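Local coordinates for protein CsuE (Acinetobacter baumannii, PDB 6FJY) that probably serves as the tip adhesin of the archaic chaperone-usher Csu pilus, and is held here in a complex with its chaperone CsuC, at residues Y18-G23 with G113-P118; T36-A41 with T92-F97; P118-A123 with S174-P179; N222-Q227 with Y302-T307; N230-K235 with N253-S258. All coordinates share one frame; numbering follows the deposited sequence.

Interaction 1 of 5, residues Y18-G23 with G113-P118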
# COMPACT_ATOMS: atom_id res chain seq x y z
N TYR B 18 -8.52 5.30 4.97
CA TYR B 18 -9.00 4.48 6.08
C TYR B 18 -8.56 5.05 7.42
O TYR B 18 -9.31 5.01 8.40
CB TYR B 18 -8.48 3.05 5.92
CG TYR B 18 -9.15 2.03 6.82
CD1 TYR B 18 -10.35 1.42 6.44
CD2 TYR B 18 -8.59 1.67 8.04
CE1 TYR B 18 -10.96 0.49 7.26
CE2 TYR B 18 -9.21 0.74 8.86
CZ TYR B 18 -10.39 0.15 8.46
OH TYR B 18 -10.99 -0.78 9.27
N LEU B 19 -7.34 5.59 7.49
CA LEU B 19 -6.86 6.25 8.70
C LEU B 19 -7.70 7.49 9.02
O LEU B 19 -8.02 7.74 10.19
CB LEU B 19 -5.39 6.65 8.54
CG LEU B 19 -4.81 7.49 9.69
CD1 LEU B 19 -4.88 6.74 11.00
CD2 LEU B 19 -3.36 7.93 9.40
N MET B 20 -8.05 8.27 8.00
CA MET B 20 -8.87 9.46 8.22
C MET B 20 -10.27 9.07 8.68
O MET B 20 -10.78 9.60 9.68
CB MET B 20 -8.92 10.28 6.93
CG MET B 20 -9.80 11.53 7.00
SD MET B 20 -9.42 12.70 5.69
CE MET B 20 -9.54 11.65 4.26
N GLU B 21 -10.89 8.12 7.98
CA GLU B 21 -12.29 7.78 8.24
C GLU B 21 -12.46 6.85 9.43
O GLU B 21 -13.49 6.89 10.10
CB GLU B 21 -12.90 7.16 6.98
CG GLU B 21 -12.86 8.08 5.74
CD GLU B 21 -13.42 7.42 4.49
OE1 GLU B 21 -13.42 6.18 4.42
OE2 GLU B 21 -13.87 8.15 3.58
N ASN B 22 -11.48 5.99 9.72
CA ASN B 22 -11.66 4.99 10.76
C ASN B 22 -10.63 5.03 11.87
O ASN B 22 -10.81 4.34 12.88
CB ASN B 22 -11.69 3.58 10.16
CG ASN B 22 -12.98 3.29 9.42
OD1 ASN B 22 -13.98 2.90 10.02
ND2 ASN B 22 -12.96 3.49 8.10
N GLY B 23 -9.56 5.82 11.73
CA GLY B 23 -8.46 5.71 12.67
C GLY B 23 -7.75 4.37 12.52
O GLY B 23 -7.73 3.76 11.45
N GLY B 113 -10.08 11.88 12.63
CA GLY B 113 -9.91 12.15 11.22
C GLY B 113 -8.59 12.88 11.02
O GLY B 113 -8.56 14.09 10.77
N GLN B 114 -7.51 12.13 11.15
CA GLN B 114 -6.17 12.59 10.82
C GLN B 114 -5.91 12.30 9.36
O GLN B 114 -5.99 11.14 8.92
CB GLN B 114 -5.13 11.91 11.71
CG GLN B 114 -5.26 12.27 13.19
CD GLN B 114 -4.14 11.68 14.02
OE1 GLN B 114 -3.11 12.31 14.24
NE2 GLN B 114 -4.32 10.44 14.47
N SER B 115 -5.59 13.34 8.60
CA SER B 115 -5.37 13.27 7.17
C SER B 115 -3.94 13.73 6.90
O SER B 115 -3.60 14.89 7.16
CB SER B 115 -6.38 14.14 6.42
OG SER B 115 -6.23 14.01 5.01
N VAL B 116 -3.09 12.81 6.41
CA VAL B 116 -1.69 13.08 6.14
C VAL B 116 -1.26 12.34 4.88
O VAL B 116 -1.80 11.28 4.54
CB VAL B 116 -0.76 12.68 7.31
CG1 VAL B 116 -1.16 13.39 8.60
CG2 VAL B 116 -0.74 11.16 7.48
N SER B 117 -0.27 12.90 4.20
CA SER B 117 0.27 12.27 3.01
C SER B 117 0.97 10.96 3.37
O SER B 117 1.52 10.82 4.47
CB SER B 117 1.26 13.20 2.31
OG SER B 117 2.44 13.33 3.07
N PRO B 118 0.97 9.99 2.46
CA PRO B 118 1.74 8.75 2.68
C PRO B 118 3.22 9.05 2.90
O PRO B 118 3.78 9.98 2.32
CB PRO B 118 1.51 7.95 1.40
CG PRO B 118 0.28 8.53 0.78
CD PRO B 118 0.28 9.98 1.16

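Interaction 2 of 5, residues T36-A41 with T92-F97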
# COMPACT_ATOMS: atom_id res chain seq x y z
N THR B 36 10.18 -15.47 28.57
CA THR B 36 9.88 -16.83 28.19
C THR B 36 10.16 -17.73 29.38
O THR B 36 10.97 -17.39 30.25
CB THR B 36 10.71 -17.27 26.97
OG1 THR B 36 12.10 -17.09 27.24
CG2 THR B 36 10.34 -16.46 25.74
N GLY B 37 9.50 -18.89 29.42
CA GLY B 37 9.70 -19.82 30.52
C GLY B 37 9.04 -19.41 31.82
O GLY B 37 9.26 -20.07 32.84
N PHE B 38 8.24 -18.34 31.81
CA PHE B 38 7.44 -17.98 32.96
C PHE B 38 6.46 -19.10 33.31
O PHE B 38 5.98 -19.83 32.45
CB PHE B 38 6.66 -16.69 32.67
CG PHE B 38 5.90 -16.70 31.36
CD1 PHE B 38 4.61 -17.20 31.28
CD2 PHE B 38 6.49 -16.19 30.20
CE1 PHE B 38 3.92 -17.21 30.08
CE2 PHE B 38 5.80 -16.20 28.99
CZ PHE B 38 4.52 -16.71 28.92
N SER B 39 6.18 -19.21 34.61
CA SER B 39 5.16 -20.14 35.08
C SER B 39 3.76 -19.61 34.78
O SER B 39 3.52 -18.40 34.88
CB SER B 39 5.31 -20.38 36.58
OG SER B 39 4.10 -20.87 37.13
N LEU B 40 2.86 -20.51 34.41
CA LEU B 40 1.45 -20.18 34.21
C LEU B 40 0.57 -20.75 35.32
O LEU B 40 -0.65 -20.86 35.15
CB LEU B 40 0.97 -20.69 32.85
CG LEU B 40 1.18 -19.78 31.64
CD1 LEU B 40 0.80 -20.50 30.37
CD2 LEU B 40 0.38 -18.52 31.79
N ALA B 41 1.17 -21.13 36.45
CA ALA B 41 0.44 -21.77 37.52
C ALA B 41 -0.38 -20.78 38.33
O ALA B 41 -1.31 -21.18 39.03
CB ALA B 41 1.41 -22.52 38.44
N THR B 92 -1.96 -13.01 37.72
CA THR B 92 -2.33 -13.40 36.37
C THR B 92 -1.58 -12.63 35.30
O THR B 92 -1.73 -12.95 34.11
CB THR B 92 -3.83 -13.19 36.16
OG1 THR B 92 -4.05 -11.81 35.83
CG2 THR B 92 -4.57 -13.52 37.42
N LEU B 93 -0.81 -11.61 35.68
CA LEU B 93 -0.07 -10.79 34.72
C LEU B 93 0.72 -11.64 33.73
O LEU B 93 0.92 -11.25 32.57
CB LEU B 93 0.86 -9.86 35.49
CG LEU B 93 1.71 -8.85 34.74
CD1 LEU B 93 0.83 -8.02 33.81
CD2 LEU B 93 2.43 -7.96 35.73
N VAL B 94 1.12 -12.84 34.15
CA VAL B 94 1.93 -13.72 33.34
C VAL B 94 1.25 -14.12 32.02
O VAL B 94 1.95 -14.44 31.05
CB VAL B 94 2.31 -14.92 34.24
CG1 VAL B 94 1.24 -16.02 34.25
CG2 VAL B 94 3.67 -15.43 33.91
N ASN B 95 -0.08 -14.06 31.93
CA ASN B 95 -0.76 -14.45 30.69
C ASN B 95 -0.87 -13.33 29.66
O ASN B 95 -1.43 -13.56 28.58
CB ASN B 95 -2.16 -15.02 31.00
CG ASN B 95 -3.11 -13.99 31.57
OD1 ASN B 95 -2.89 -12.78 31.48
ND2 ASN B 95 -4.20 -14.47 32.16
N LEU B 96 -0.35 -12.13 29.96
CA LEU B 96 -0.26 -11.07 28.95
C LEU B 96 0.96 -11.22 28.03
O LEU B 96 0.99 -10.60 26.96
CB LEU B 96 -0.24 -9.72 29.65
CG LEU B 96 -1.53 -9.42 30.42
CD1 LEU B 96 -1.53 -8.05 31.07
CD2 LEU B 96 -2.73 -9.58 29.50
N PHE B 97 1.96 -12.01 28.43
CA PHE B 97 3.10 -12.24 27.55
C PHE B 97 2.64 -12.98 26.31
O PHE B 97 2.00 -14.03 26.41
CB PHE B 97 4.20 -13.04 28.26
CG PHE B 97 4.86 -12.32 29.41
CD1 PHE B 97 5.56 -11.14 29.21
CD2 PHE B 97 4.82 -12.87 30.69
CE1 PHE B 97 6.20 -10.50 30.28
CE2 PHE B 97 5.46 -12.24 31.76
CZ PHE B 97 6.14 -11.05 31.55

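Interaction 3 of 5, residues P118-A123 with S174-P179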
# COMPACT_ATOMS: atom_id res chain seq x y z
N PRO B 118 0.97 9.99 2.46
CA PRO B 118 1.74 8.75 2.68
C PRO B 118 3.22 9.05 2.90
O PRO B 118 3.78 9.98 2.32
CB PRO B 118 1.51 7.95 1.40
CG PRO B 118 0.28 8.53 0.78
CD PRO B 118 0.28 9.98 1.16
N GLY B 119 3.84 8.23 3.74
CA GLY B 119 5.20 8.44 4.17
C GLY B 119 5.43 7.74 5.49
O GLY B 119 4.58 7.01 5.99
N VAL B 120 6.61 7.98 6.04
CA VAL B 120 6.99 7.40 7.32
C VAL B 120 6.86 8.47 8.38
O VAL B 120 7.44 9.56 8.26
CB VAL B 120 8.41 6.82 7.29
CG1 VAL B 120 8.73 6.16 8.62
CG2 VAL B 120 8.52 5.81 6.18
N TYR B 121 6.08 8.17 9.41
CA TYR B 121 5.78 9.07 10.51
C TYR B 121 6.48 8.49 11.73
O TYR B 121 6.02 7.52 12.33
CB TYR B 121 4.26 9.22 10.68
CG TYR B 121 3.68 10.01 9.55
CD1 TYR B 121 3.53 9.44 8.29
CD2 TYR B 121 3.34 11.34 9.70
CE1 TYR B 121 3.04 10.17 7.23
CE2 TYR B 121 2.83 12.07 8.64
CZ TYR B 121 2.69 11.48 7.41
OH TYR B 121 2.19 12.20 6.33
N GLN B 122 7.63 9.08 12.06
CA GLN B 122 8.48 8.55 13.11
C GLN B 122 8.18 9.25 14.43
O GLN B 122 8.00 10.47 14.46
CB GLN B 122 9.96 8.72 12.75
CG GLN B 122 10.92 8.30 13.84
CD GLN B 122 11.15 6.81 13.88
OE1 GLN B 122 11.32 6.22 14.94
NE2 GLN B 122 11.16 6.18 12.71
N ALA B 123 8.17 8.47 15.50
CA ALA B 123 7.94 9.02 16.83
C ALA B 123 8.98 10.09 17.15
O ALA B 123 10.17 9.92 16.87
CB ALA B 123 7.99 7.91 17.89
N SER B 174 7.43 3.76 14.64
CA SER B 174 7.19 4.33 13.33
C SER B 174 5.82 3.89 12.83
O SER B 174 5.39 2.76 13.06
CB SER B 174 8.27 3.91 12.32
OG SER B 174 7.94 4.37 11.03
N ILE B 175 5.17 4.81 12.13
CA ILE B 175 3.89 4.56 11.48
C ILE B 175 4.07 4.87 10.01
O ILE B 175 4.31 6.02 9.63
CB ILE B 175 2.76 5.44 12.04
CG1 ILE B 175 2.67 5.34 13.56
CG2 ILE B 175 1.42 5.08 11.37
CD1 ILE B 175 1.63 6.25 14.12
N THR B 176 3.88 3.86 9.17
CA THR B 176 3.92 4.08 7.73
C THR B 176 2.49 4.29 7.23
O THR B 176 1.63 3.43 7.41
CB THR B 176 4.60 2.93 7.00
OG1 THR B 176 5.92 2.75 7.54
CG2 THR B 176 4.73 3.29 5.51
N VAL B 177 2.25 5.45 6.66
CA VAL B 177 0.98 5.74 6.02
C VAL B 177 1.08 5.35 4.55
O VAL B 177 1.97 5.82 3.83
CB VAL B 177 0.62 7.22 6.18
CG1 VAL B 177 -0.76 7.47 5.58
CG2 VAL B 177 0.67 7.60 7.65
N LEU B 178 0.13 4.47 4.07
CA LEU B 178 0.24 3.94 2.72
C LEU B 178 -0.69 4.67 1.76
O LEU B 178 -1.74 5.15 2.17
CB LEU B 178 -0.09 2.45 2.70
CG LEU B 178 0.85 1.64 3.55
CD1 LEU B 178 0.40 0.20 3.55
CD2 LEU B 178 2.27 1.78 3.02
N PRO B 179 -0.32 4.74 0.48
CA PRO B 179 -1.25 5.23 -0.52
C PRO B 179 -2.53 4.41 -0.53
O PRO B 179 -2.57 3.26 -0.08
CB PRO B 179 -0.48 5.09 -1.84
CG PRO B 179 0.94 5.11 -1.43
CD PRO B 179 1.00 4.43 -0.09

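Interaction 4 of 5, residues N222-Q227 with Y302-T307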
# COMPACT_ATOMS: atom_id res chain seq x y z
N ASN B 222 -14.53 -2.53 -23.56
CA ASN B 222 -15.60 -2.45 -24.54
C ASN B 222 -16.83 -3.27 -24.14
O ASN B 222 -17.60 -3.68 -25.01
CB ASN B 222 -15.07 -2.87 -25.91
CG ASN B 222 -14.01 -1.92 -26.44
OD1 ASN B 222 -14.05 -0.72 -26.16
ND2 ASN B 222 -13.07 -2.45 -27.19
N GLY B 223 -17.03 -3.51 -22.84
CA GLY B 223 -18.18 -4.22 -22.33
C GLY B 223 -18.15 -5.71 -22.66
O GLY B 223 -17.18 -6.25 -23.21
N LEU B 224 -19.26 -6.38 -22.33
CA LEU B 224 -19.36 -7.82 -22.49
C LEU B 224 -19.68 -8.25 -23.91
O LEU B 224 -19.48 -9.42 -24.24
CB LEU B 224 -20.43 -8.40 -21.56
CG LEU B 224 -20.24 -8.57 -20.05
CD1 LEU B 224 -18.92 -8.00 -19.56
CD2 LEU B 224 -21.40 -7.93 -19.32
N SER B 225 -20.18 -7.34 -24.76
CA SER B 225 -20.70 -7.72 -26.08
C SER B 225 -20.24 -6.77 -27.18
O SER B 225 -21.05 -6.19 -27.89
CB SER B 225 -22.23 -7.78 -26.04
OG SER B 225 -22.69 -8.78 -25.17
N PRO B 226 -18.93 -6.62 -27.37
CA PRO B 226 -18.46 -5.79 -28.49
C PRO B 226 -18.82 -6.45 -29.81
O PRO B 226 -18.75 -7.67 -29.95
CB PRO B 226 -16.94 -5.72 -28.28
CG PRO B 226 -16.69 -6.29 -26.90
CD PRO B 226 -17.80 -7.24 -26.66
N GLN B 227 -19.22 -5.63 -30.78
CA GLN B 227 -19.83 -6.19 -31.98
C GLN B 227 -18.82 -6.41 -33.11
O GLN B 227 -18.82 -7.47 -33.74
CB GLN B 227 -20.99 -5.31 -32.42
CG GLN B 227 -22.25 -5.51 -31.56
CD GLN B 227 -22.48 -6.97 -31.19
OE1 GLN B 227 -22.74 -7.81 -32.05
NE2 GLN B 227 -22.36 -7.29 -29.90
N TYR B 302 -32.09 -2.93 -22.67
CA TYR B 302 -30.75 -3.45 -22.94
C TYR B 302 -29.81 -3.14 -21.77
O TYR B 302 -30.04 -2.20 -21.00
CB TYR B 302 -30.21 -2.84 -24.24
CG TYR B 302 -31.11 -3.05 -25.46
CD1 TYR B 302 -32.10 -2.14 -25.78
CD2 TYR B 302 -30.95 -4.16 -26.28
CE1 TYR B 302 -32.92 -2.33 -26.89
CE2 TYR B 302 -31.76 -4.36 -27.40
CZ TYR B 302 -32.75 -3.44 -27.69
OH TYR B 302 -33.56 -3.61 -28.78
N GLN B 303 -28.75 -3.95 -21.62
CA GLN B 303 -27.76 -3.73 -20.57
C GLN B 303 -26.36 -4.11 -21.04
O GLN B 303 -26.19 -4.97 -21.90
CB GLN B 303 -28.07 -4.54 -19.30
CG GLN B 303 -29.27 -4.05 -18.54
CD GLN B 303 -29.63 -4.98 -17.40
OE1 GLN B 303 -29.02 -6.03 -17.22
NE2 GLN B 303 -30.64 -4.59 -16.61
N ASP B 304 -25.36 -3.47 -20.41
CA ASP B 304 -23.95 -3.84 -20.55
C ASP B 304 -23.23 -3.56 -19.24
O ASP B 304 -23.71 -2.80 -18.40
CB ASP B 304 -23.27 -3.08 -21.70
CG ASP B 304 -21.94 -3.71 -22.12
OD1 ASP B 304 -21.65 -4.85 -21.70
OD2 ASP B 304 -21.18 -3.06 -22.87
N THR B 305 -22.07 -4.18 -19.08
CA THR B 305 -21.19 -3.92 -17.95
C THR B 305 -19.79 -3.61 -18.46
O THR B 305 -19.17 -4.44 -19.14
CB THR B 305 -21.14 -5.11 -16.98
OG1 THR B 305 -22.41 -5.26 -16.36
CG2 THR B 305 -20.07 -4.86 -15.91
N VAL B 306 -19.29 -2.44 -18.11
CA VAL B 306 -18.02 -1.94 -18.61
C VAL B 306 -17.00 -2.04 -17.49
O VAL B 306 -17.29 -1.69 -16.34
CB VAL B 306 -18.15 -0.50 -19.12
CG1 VAL B 306 -16.75 0.10 -19.38
CG2 VAL B 306 -18.96 -0.48 -20.38
N THR B 307 -15.80 -2.50 -17.83
CA THR B 307 -14.72 -2.60 -16.87
C THR B 307 -13.97 -1.28 -16.78
O THR B 307 -13.55 -0.71 -17.79
CB THR B 307 -13.77 -3.74 -17.25
OG1 THR B 307 -14.49 -4.98 -17.19
CG2 THR B 307 -12.59 -3.80 -16.28

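Interaction 5 of 5, residues N230-K235 with N253-S258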
# COMPACT_ATOMS: atom_id res chain seq x y z
N ASN B 230 -14.43 -3.52 -31.30
CA ASN B 230 -14.28 -2.38 -30.40
C ASN B 230 -15.50 -1.46 -30.41
O ASN B 230 -15.38 -0.29 -30.04
CB ASN B 230 -13.01 -1.59 -30.74
CG ASN B 230 -12.86 -1.35 -32.22
OD1 ASN B 230 -13.84 -1.29 -32.96
ND2 ASN B 230 -11.61 -1.22 -32.67
N GLN B 231 -16.67 -1.96 -30.80
CA GLN B 231 -17.91 -1.20 -30.74
C GLN B 231 -18.74 -1.73 -29.59
O GLN B 231 -19.22 -2.87 -29.64
CB GLN B 231 -18.67 -1.29 -32.06
CG GLN B 231 -20.04 -0.63 -32.04
CD GLN B 231 -19.99 0.80 -31.52
OE1 GLN B 231 -19.46 1.70 -32.18
NE2 GLN B 231 -20.53 1.02 -30.33
N ARG B 232 -18.89 -0.92 -28.54
CA ARG B 232 -19.66 -1.32 -27.37
C ARG B 232 -21.11 -1.59 -27.75
O ARG B 232 -21.66 -0.98 -28.67
CB ARG B 232 -19.61 -0.23 -26.29
CG ARG B 232 -18.24 0.02 -25.70
CD ARG B 232 -18.19 1.34 -24.93
NE ARG B 232 -16.96 1.43 -24.14
CZ ARG B 232 -16.11 2.46 -24.17
NH1 ARG B 232 -16.34 3.52 -24.94
NH2 ARG B 232 -15.03 2.42 -23.41
N ALA B 233 -21.74 -2.50 -27.02
CA ALA B 233 -23.12 -2.84 -27.32
C ALA B 233 -23.78 -3.45 -26.09
O ALA B 233 -23.16 -4.24 -25.37
CB ALA B 233 -23.22 -3.78 -28.52
N MET B 234 -25.05 -3.11 -25.89
CA MET B 234 -25.85 -3.61 -24.78
C MET B 234 -26.69 -4.80 -25.23
O MET B 234 -27.25 -4.79 -26.33
CB MET B 234 -26.75 -2.51 -24.24
CG MET B 234 -26.02 -1.22 -23.95
SD MET B 234 -26.99 0.27 -24.17
CE MET B 234 -27.76 0.28 -22.60
N LYS B 235 -26.79 -5.82 -24.37
CA LYS B 235 -27.47 -7.05 -24.73
C LYS B 235 -28.96 -6.97 -24.39
O LYS B 235 -29.35 -6.47 -23.33
CB LYS B 235 -26.84 -8.25 -24.02
CG LYS B 235 -27.41 -9.60 -24.47
CD LYS B 235 -26.58 -10.77 -23.96
CE LYS B 235 -26.68 -10.95 -22.46
NZ LYS B 235 -28.07 -11.24 -22.01
N ASN B 253 -16.55 14.76 -28.17
CA ASN B 253 -16.58 13.61 -29.07
C ASN B 253 -15.38 12.69 -28.87
O ASN B 253 -15.16 11.78 -29.68
CB ASN B 253 -16.65 14.07 -30.53
CG ASN B 253 -17.89 14.89 -30.82
OD1 ASN B 253 -18.99 14.35 -30.96
ND2 ASN B 253 -17.73 16.21 -30.93
N ASP B 254 -14.59 12.88 -27.81
CA ASP B 254 -13.42 12.06 -27.55
C ASP B 254 -13.82 10.79 -26.81
O ASP B 254 -14.23 10.84 -25.65
CB ASP B 254 -12.38 12.84 -26.75
CG ASP B 254 -11.79 13.99 -27.52
OD1 ASP B 254 -11.70 13.91 -28.76
OD2 ASP B 254 -11.40 14.99 -26.87
N ARG B 255 -13.67 9.64 -27.48
CA ARG B 255 -14.05 8.37 -26.88
C ARG B 255 -13.19 8.06 -25.67
O ARG B 255 -11.96 8.19 -25.71
CB ARG B 255 -13.92 7.24 -27.91
CG ARG B 255 -14.51 5.93 -27.45
CD ARG B 255 -14.63 4.93 -28.60
NE ARG B 255 -15.12 3.63 -28.15
CZ ARG B 255 -14.37 2.72 -27.55
NH1 ARG B 255 -13.09 2.98 -27.32
NH2 ARG B 255 -14.89 1.56 -27.16
N TRP B 256 -13.83 7.66 -24.58
CA TRP B 256 -13.13 7.17 -23.40
C TRP B 256 -12.97 5.66 -23.51
O TRP B 256 -13.97 4.93 -23.57
CB TRP B 256 -13.89 7.54 -22.13
CG TRP B 256 -13.13 7.27 -20.87
CD1 TRP B 256 -11.85 6.80 -20.76
CD2 TRP B 256 -13.60 7.47 -19.54
NE1 TRP B 256 -11.50 6.69 -19.44
CE2 TRP B 256 -12.56 7.10 -18.67
CE3 TRP B 256 -14.79 7.93 -19.00
CZ2 TRP B 256 -12.68 7.17 -17.28
CZ3 TRP B 256 -14.92 8.01 -17.63
CH2 TRP B 256 -13.87 7.63 -16.78
N GLY B 257 -11.72 5.20 -23.53
CA GLY B 257 -11.44 3.79 -23.70
C GLY B 257 -10.12 3.34 -23.12
O GLY B 257 -9.80 3.66 -21.97
N SER B 258 -9.34 2.60 -23.91
CA SER B 258 -8.06 2.05 -23.46
C SER B 258 -6.93 2.80 -24.15
O SER B 258 -7.14 3.37 -25.22
CB SER B 258 -7.95 0.54 -23.76
OG SER B 258 -9.21 -0.10 -23.71

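Interaction 1 of 5, residues Y18-G23 with G113-P118
The backbone of Met20, near the end of the short helix 16-22, passes close to the loop at Gly113, their CA atoms 4.2 Å apart. This is a helix-to-loop contact: the loop has just left strand 103-110 and leads into strand 119-136. No conventional hydrogen bond joins the two segments. Instead two CA-H...O contacts run in opposite senses. Gly113 offers a CA-H to the helix carbonyl, its CA 3.1 Å from Met20 O with an angle of 154° at the hydrogen, and Met20 CA in turn faces Gln114 O at 3.4 Å, a more bent contact. At the helix end, Gly23 N still bonds to Leu19 O, and the positive phi of Gly23, 67°, then takes the chain out of the helix.

Among the side chains, buried Leu19 lays its branch point on the loop backbone, CG to Gln114 O at 3.9 Å, while it also packs on Leu68. The amide oxygen of Gln114 is directed to Asn69 N. Met20 reaches along the other flank. Its chain is extended as far as SD and then bends (chi3 52°), so the flexible thioether lies against Ser115, and both residues also touch Val278. The sulfur lies beside the serine CB-OG bond, almost equidistant from its two atoms: Met20 SD is 3.4 Å from Ser115 CB and 3.5 Å from Ser115 OG.

Interaction 2 of 5, residues T36-A41 with T92-F97
A small apolar cluster of Phe38, Val94, Phe97 and Leu40 joins two loops at the end of the molecule remote from the chaperone, the region that in a tip adhesin would probably lie at the distal end of the pilus. Phe38 is its centre. With chi1 at 50°, its CG stands between the backbone N and the carbonyl carbon, and the ring is turned to the opposite loop. Val94 CG2 approaches obliquely, 3.3 Å from Phe38 CD1, while Phe97 CD2 lies over one face of the Phe38 ring, 3.7 Å from Phe38 CD2. The two phenyl groups are neither stacked nor perpendicular: their centroids are 5.0 Å apart and their planes meet at 35°. Phe97 CB adds to the packing, 3.6 Å from Phe38 CE2.

Val94 belongs to the 3-10 segment 93-95, a tight turn from which it points toward the facing loop. That loop is shaped by an ST turn, in which Ser39 OG accepts from Ala41 N at 3.0 Å. The serine side chain therefore points back to its own backbone, while Ser39 O meets Val94 CG2 at 3.1 Å, a tight approach. A backbone bond between Ser39 and Pro136 ties the loop to the end of strand 119-136. Farther out Leu40, more exposed, crosses the other branch of the valine, CD2 to Val94 CG1 at 3.6 Å.

Interaction 3 of 5, residues P118-A123 with S174-P179
The phenol ring of Tyr121 meets Ile175 O at its edge, in the ring plane, and Val177 CG2 obliquely, 3.5 Å from Tyr121 CD1. With CG anti to the carbonyl carbon (chi1 -71°), the ring leans over the neighbouring strand toward Val177, the diagonal neighbour of Tyr121; its directly paired residue is Ile175, whose CB faces Tyr121 CB at 4.3 Å. The hydroxyl bonds to Ser117 O, so this large residue combines an apolar flank with a satisfied polar end.

The contact pairs the long strands 119-136 and 167-189 of the mixed sheet; strand 9-15 runs parallel along the other side of 167-189, where Ser174 and Thr176 bond to Ile12. Here 119-123 and 174-178 run antiparallel, their N-to-C directions 160° apart. Gly119 with Val177 and Tyr121 with Ile175 are hydrogen-bonded pairs, each with two bonds; they alternate with the non-hydrogen-bonded pairs Val120-Thr176 and Gln122-Ser174. Tyr121 N to Ile175 O is 2.8 Å, and Val177 N reaches Gly119 O at 2.9 Å. Just before the strand Pro118, which has no N-H to offer, packs its CB on Pro179 CD at 3.9 Å.

Tyr121, Ile175 and Val177 share one face, where Phe59 also packs; Val120, Ser174 and Thr176 occupy the other. The chemistry is thus divided: backbone bonds fix the register, and the sheet carries an aromatic-aliphatic layer on one face and a mixed one on the side where Val120 and Leu178 meet Ile229 and Trp6 of CsuC.

Interaction 4 of 5, residues N222-Q227 with Y302-T307
Hydrogen bonding across this contact centres on the carboxylate of Asp304. Leu224 N donates to Asp304 OD1 at 2.9 Å, nearly straight at 166°; OD1 receives it on its syn lone pair, the side of the other oxygen. Asp304 CG lies anti to the backbone N (chi1 -164°), which carries the group across to the loop while leaving OD1 near its own chain: Thr305 N makes a short but bent, weak bond to the same oxygen at 2.7 Å. OD2 is taken by the hydroxyl of Tyr245. An aspartate suits this buried place, since its short arm gives both oxygens to partners in the loop, its own strand and strand 242-249. Farther along the loop, Gln227 NE2 folds back to Ser225 O at 2.6 Å, approaching from above the carbonyl plane and not on a lone pair.

Strand 303-311, which carries Asp304, also pairs in parallel with a strand of CsuC, and Thr307 OG1 bonds to Gln113 of CsuC. A chaperone strand completing the sheet of a subunit in this way is donor-strand complementation, the hallmark of chaperone-usher pilins.

A weaker CA-H...O contact runs from Gly223 CA to Thr305 O at 3.3 Å. The same CA is packed close to Asp304 OD2, also at 3.3 Å. The residue has positive phi (71°) and is hemmed in by the carboxylate, two conditions that glycine meets easily.

The apolar part is small. Leu224 and Thr305 lie side by side, pointing the same way, with Leu224 CD2 3.7 Å from Thr305 CB, while Leu224 CD1 rests against the backbone carbonyl of Thr305.

Interaction 5 of 5, residues N230-K235 with N253-S258
Arg232 and Arg255 reach toward each other from opposite directions on chains extended from CG to NE. They start differently: Arg232 has CG anti to the carbonyl carbon (chi1 -65°), whereas Arg255 has CG anti to the backbone N (chi1 -170°). Their guanidinium groups meet face to face in a stack, centres 3.8 Å apart and planes at 18°. Arg255 NH2 lies over the centre of the Arg232 group, 3.4 Å from Arg232 CZ, while Arg232 NH1 sits off-centre over the other plane, 3.4 Å from Arg255 CZ.

The flat stack leaves the in-plane N-H groups for acceptors. At the edge of Arg232 stands Trp256 O, gripped from NH2 at 2.7 Å, close to the guanidinium plane, and more weakly from NH1 at 3.1 Å. Arg232 NH2 also bonds to Asn221 O. Arginine is apt here because one buried planar group can serve several acceptors at once. Gly257 follows without a side chain where the Arg255 guanidinium crowds in, and the Trp256 indole turns away to meet Trp263 edge-to-face. Within 230-235, Gln231 NE2 donates to Arg232 O at 2.8 Å, in the carbonyl plane and on a lone pair.

The contact fastens the loop after strand 242-249 to the chain entering strand 233-235, within the Spore Coat Protein U domain. Asp246 OD1 makes salt bridges with both Arg232 NH1 and Arg255 NE, and Asn222 OD1 accepts from Arg255 NH2. This shared anion probably offsets much of the charge of the pair, making the stack of two cations tolerable in a largely buried setting.

The contacts are spread along an elongated chain. Interaction 2 lies at one end; interactions 4 and 5, both in the Spore Coat Protein U domain, lie across the chain's centre, their centres about 61 and 65 Å from that of interaction 2. Interactions 1 and 3 sit near the middle, centres 11 Å apart, and share Pro118. Interactions 3 and 5 reach the same mixed sheet. In sequence, 36-41 and 92-97 fall between the segments of interaction 1, and interaction 5 falls between those of interaction 4; the two touch through Asn222 and Arg255. CsuC reaches interactions 1, 3, 4 and 5 but not interaction 2, consistent with a chaperone-held pilin part and a free-standing adhesive end.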